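Local atomic coordinates of nucleotidyl transferase (Methanothermobacter thermautotrophicus, PDB entry 6PLJ), a protein that probably acts as a MobA-like nucleotidyltransferase, possibly in pseudomurein cell wall synthesis. Residues S151-L164 against V204-L217. Sequence-based numbering, arbitrary orientation. Where two conformers were deposited one is given.
Sequences STVSILARGESGWL and VRLYGVEASRPIEL
Y207 turns the edge of its ring onto the face of W163, a T-shaped pair with planes at 81° and centroids 5.2 Å apart; Y207 CD1 lies over the middle of the indole, 3.8 Å from W163 CD2, while L206 O lies at the indole edge, 3.5 Å from W163 CE3. One face of the phenol meets G162 O, and H147 of helix 138-147 also stacks with it. With CG anti to the backbone N (chi1 -171°), the tyrosine ring leans over G162. An alanine in place of Y207 would remove the ring edge and is likely to leave the W163 indole freer to turn. L217 CD1 lies over one face of the R158 guanidinium, and a water in plane at its edge links R158 NH2 to L217 O; R158 NE is hydrogen-bonded to G169 O. Strand 205-210 is flanked by parallel strand 152-157 and short antiparallel strand 162-163, closing one end of the mixed, Rossmann-like sheet of a MobA-like domain. Y207 N donates to V153 O (2.7 Å), and G208 and G162 form a hydrogen-bonded antiparallel pair. On the face carrying V153 and I155, against helix 192-201, L206 CD1 packs on V153 CG1 (3.7 Å) and I155 CG2. Next to the G162-G208 pair, S161 OG accepts a nearly straight hydrogen bond from E210 N (2.8 Å, 166°).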
# COMPACT_ATOMS: atom_id res chain seq x y z
N SER A 151 0.67 19.33 5.87
CA SER A 151 -0.58 19.66 5.19
C SER A 151 -0.63 19.25 3.72
O SER A 151 -1.54 19.65 3.01
CB SER A 151 -0.83 21.16 5.33
OG SER A 151 -0.93 21.48 6.71
N THR A 152 0.36 18.50 3.24
CA THR A 152 0.36 18.03 1.85
C THR A 152 0.37 16.52 1.82
O THR A 152 1.17 15.88 2.50
CB THR A 152 1.59 18.55 1.10
OG1 THR A 152 1.62 19.97 1.20
CG2 THR A 152 1.56 18.15 -0.37
N VAL A 153 -0.54 15.98 1.02
CA VAL A 153 -0.60 14.55 0.76
C VAL A 153 0.04 14.34 -0.59
O VAL A 153 -0.23 15.09 -1.55
CB VAL A 153 -2.05 14.03 0.77
CG1 VAL A 153 -2.09 12.53 0.48
CG2 VAL A 153 -2.73 14.32 2.11
N SER A 154 0.92 13.35 -0.67
CA SER A 154 1.57 12.99 -1.92
C SER A 154 1.11 11.60 -2.27
O SER A 154 0.80 10.80 -1.39
CB SER A 154 3.08 13.04 -1.77
OG SER A 154 3.50 12.13 -0.79
N ILE A 155 1.03 11.30 -3.56
CA ILE A 155 0.41 10.06 -4.01
C ILE A 155 0.94 9.63 -5.35
O ILE A 155 1.36 10.48 -6.15
CB ILE A 155 -1.13 10.25 -4.06
CG1 ILE A 155 -1.86 8.93 -4.27
CG2 ILE A 155 -1.52 11.30 -5.11
CD1 ILE A 155 -3.31 9.02 -3.90
N LEU A 156 0.94 8.32 -5.59
CA LEU A 156 1.31 7.80 -6.91
C LEU A 156 0.22 8.20 -7.90
O LEU A 156 -0.93 7.85 -7.76
CB LEU A 156 1.47 6.28 -6.87
CG LEU A 156 1.96 5.61 -8.16
CD1 LEU A 156 3.35 6.11 -8.50
CD2 LEU A 156 1.94 4.09 -8.02
N ALA A 157 0.63 8.96 -8.91
CA ALA A 157 -0.29 9.53 -9.89
C ALA A 157 -0.55 8.52 -11.00
O ALA A 157 0.26 7.63 -11.27
CB ALA A 157 0.30 10.79 -10.48
N ARG A 158 -1.70 8.68 -11.64
CA ARG A 158 -2.08 7.86 -12.79
C ARG A 158 -1.38 8.37 -14.05
O ARG A 158 -1.16 7.61 -14.99
CB ARG A 158 -3.61 7.88 -12.93
CG ARG A 158 -4.20 7.11 -14.08
CD ARG A 158 -3.86 5.63 -14.06
NE ARG A 158 -4.36 4.91 -12.87
CZ ARG A 158 -4.35 3.58 -12.74
NH1 ARG A 158 -3.86 2.79 -13.70
NH2 ARG A 158 -4.83 3.01 -11.64
N GLY A 159 -1.02 9.66 -14.06
CA GLY A 159 -0.36 10.29 -15.20
C GLY A 159 0.87 11.04 -14.77
O GLY A 159 1.67 10.52 -14.00
N GLU A 160 1.04 12.27 -15.26
CA GLU A 160 2.25 13.05 -14.97
C GLU A 160 2.23 13.63 -13.55
O GLU A 160 1.18 13.68 -12.91
CB GLU A 160 2.44 14.15 -16.03
CG GLU A 160 2.60 13.57 -17.44
CD GLU A 160 3.00 14.57 -18.51
OE1 GLU A 160 3.11 15.78 -18.21
OE2 GLU A 160 3.20 14.15 -19.67
N SER A 161 3.40 14.05 -13.08
CA SER A 161 3.52 14.65 -11.76
C SER A 161 2.85 16.02 -11.74
O SER A 161 2.73 16.67 -12.78
CB SER A 161 4.98 14.81 -11.33
OG SER A 161 5.64 13.56 -11.28
N GLY A 162 2.45 16.44 -10.55
CA GLY A 162 1.93 17.78 -10.34
C GLY A 162 0.80 17.81 -9.37
O GLY A 162 0.27 16.76 -8.97
N TRP A 163 0.40 19.02 -9.00
CA TRP A 163 -0.78 19.19 -8.16
C TRP A 163 -2.02 18.57 -8.80
O TRP A 163 -2.26 18.75 -10.00
CB TRP A 163 -1.02 20.66 -7.83
CG TRP A 163 0.08 21.24 -7.04
CD1 TRP A 163 1.01 22.14 -7.46
CD2 TRP A 163 0.42 20.92 -5.68
NE1 TRP A 163 1.89 22.42 -6.45
CE2 TRP A 163 1.55 21.68 -5.34
CE3 TRP A 163 -0.14 20.06 -4.72
CZ2 TRP A 163 2.15 21.62 -4.08
CZ3 TRP A 163 0.45 20.00 -3.46
CH2 TRP A 163 1.58 20.77 -3.15
N LEU A 164 -2.78 17.84 -7.98
CA LEU A 164 -3.99 17.15 -8.42
C LEU A 164 -5.24 17.90 -8.02
O LEU A 164 -5.37 18.33 -6.88
CB LEU A 164 -4.04 15.74 -7.81
CG LEU A 164 -3.17 14.72 -8.53
CD1 LEU A 164 -2.95 13.50 -7.65
CD2 LEU A 164 -3.81 14.31 -9.85
N VAL A 204 -7.43 20.19 0.82
CA VAL A 204 -6.16 19.56 1.14
C VAL A 204 -5.35 19.50 -0.14
O VAL A 204 -5.89 19.10 -1.18
CB VAL A 204 -6.33 18.12 1.67
CG1 VAL A 204 -4.98 17.44 1.87
CG2 VAL A 204 -7.15 18.10 2.96
N ARG A 205 -4.08 19.88 -0.07
CA ARG A 205 -3.21 19.89 -1.23
C ARG A 205 -2.82 18.43 -1.50
O ARG A 205 -2.35 17.76 -0.59
CB ARG A 205 -1.95 20.75 -1.04
CG ARG A 205 -2.05 22.05 -0.22
CD ARG A 205 -3.32 22.86 -0.42
NE ARG A 205 -3.51 23.37 -1.77
CZ ARG A 205 -4.54 24.11 -2.14
NH1 ARG A 205 -5.48 24.42 -1.25
NH2 ARG A 205 -4.65 24.55 -3.39
N LEU A 206 -3.06 17.96 -2.71
CA LEU A 206 -2.73 16.59 -3.11
C LEU A 206 -1.73 16.66 -4.25
O LEU A 206 -2.06 17.19 -5.32
CB LEU A 206 -4.00 15.86 -3.54
CG LEU A 206 -3.86 14.39 -3.96
CD1 LEU A 206 -3.34 13.55 -2.80
CD2 LEU A 206 -5.19 13.86 -4.47
N TYR A 207 -0.50 16.18 -4.02
CA TYR A 207 0.55 16.20 -5.05
C TYR A 207 0.75 14.83 -5.67
O TYR A 207 1.11 13.86 -4.98
CB TYR A 207 1.89 16.70 -4.50
CG TYR A 207 2.91 16.92 -5.59
CD1 TYR A 207 2.88 18.09 -6.36
CD2 TYR A 207 3.87 15.96 -5.89
CE1 TYR A 207 3.80 18.29 -7.37
CE2 TYR A 207 4.78 16.15 -6.91
CZ TYR A 207 4.74 17.33 -7.65
OH TYR A 207 5.64 17.54 -8.65
N GLY A 208 0.52 14.74 -6.99
CA GLY A 208 0.72 13.51 -7.72
C GLY A 208 2.16 13.33 -8.18
O GLY A 208 2.77 14.24 -8.74
N VAL A 209 2.70 12.14 -7.92
CA VAL A 209 4.04 11.77 -8.33
C VAL A 209 3.94 10.74 -9.45
O VAL A 209 3.37 9.66 -9.27
CB VAL A 209 4.82 11.21 -7.13
CG1 VAL A 209 6.11 10.55 -7.58
CG2 VAL A 209 5.07 12.33 -6.12
N GLU A 210 4.50 11.06 -10.61
CA GLU A 210 4.43 10.15 -11.75
C GLU A 210 5.14 8.83 -11.43
O GLU A 210 6.25 8.82 -10.91
CB GLU A 210 5.06 10.78 -13.01
CG GLU A 210 4.99 9.83 -14.20
CD GLU A 210 5.41 10.43 -15.53
OE1 GLU A 210 5.76 11.62 -15.59
OE2 GLU A 210 5.40 9.67 -16.52
N ALA A 211 4.50 7.72 -11.77
CA ALA A 211 5.12 6.41 -11.67
C ALA A 211 6.33 6.28 -12.58
O ALA A 211 6.34 6.84 -13.68
CB ALA A 211 4.11 5.32 -12.02
N SER A 212 7.33 5.54 -12.13
CA SER A 212 8.45 5.16 -12.99
C SER A 212 7.98 4.35 -14.19
O SER A 212 8.43 4.55 -15.30
CB SER A 212 9.49 4.36 -12.19
OG SER A 212 10.63 4.04 -12.99
N ARG A 213 7.06 3.42 -13.93
CA ARG A 213 6.53 2.50 -14.93
C ARG A 213 5.05 2.33 -14.53
O ARG A 213 4.77 2.29 -13.33
CB ARG A 213 7.22 1.12 -14.85
CG ARG A 213 8.75 1.06 -14.72
CD ARG A 213 9.45 0.93 -16.06
NE ARG A 213 10.88 1.22 -15.96
CZ ARG A 213 11.83 0.29 -15.91
NH1 ARG A 213 13.10 0.65 -15.82
NH2 ARG A 213 11.51 -0.99 -15.96
N PRO A 214 4.11 2.24 -15.50
CA PRO A 214 2.70 2.03 -15.10
C PRO A 214 2.41 0.77 -14.29
O PRO A 214 1.41 0.72 -13.57
CB PRO A 214 1.97 1.97 -16.44
CG PRO A 214 2.78 2.88 -17.29
CD PRO A 214 4.20 2.58 -16.93
N ILE A 215 3.27 -0.23 -14.38
CA ILE A 215 3.14 -1.44 -13.57
C ILE A 215 3.08 -1.10 -12.07
O ILE A 215 2.47 -1.82 -11.28
CB ILE A 215 4.29 -2.43 -13.87
CG1 ILE A 215 3.96 -3.83 -13.32
CG2 ILE A 215 5.62 -1.91 -13.34
CD1 ILE A 215 2.82 -4.50 -14.04
N GLU A 216 3.69 0.01 -11.68
CA GLU A 216 3.68 0.43 -10.27
C GLU A 216 2.28 0.69 -9.73
O GLU A 216 2.05 0.52 -8.52
CB GLU A 216 4.56 1.67 -10.07
CG GLU A 216 6.03 1.43 -10.39
CD GLU A 216 6.92 2.59 -10.00
OE1 GLU A 216 6.49 3.74 -10.12
OE2 GLU A 216 8.06 2.32 -9.57
N LEU A 217 1.34 1.03 -10.61
CA LEU A 217 -0.04 1.30 -10.22
C LEU A 217 -0.88 0.04 -10.04
O LEU A 217 -2.02 0.13 -9.59
CB LEU A 217 -0.71 2.18 -11.27
CG LEU A 217 -0.24 3.63 -11.27
CD1 LEU A 217 -0.30 4.25 -12.66
CD2 LEU A 217 -1.07 4.43 -10.28
O HOH W 1 -3.65 20.88 2.68
O HOH W 2 2.00 7.88 -13.25
O HOH W 3 -4.48 0.30 -10.96
O HOH W 4 5.78 13.97 -14.68
O HOH W 5 -4.16 19.62 -4.75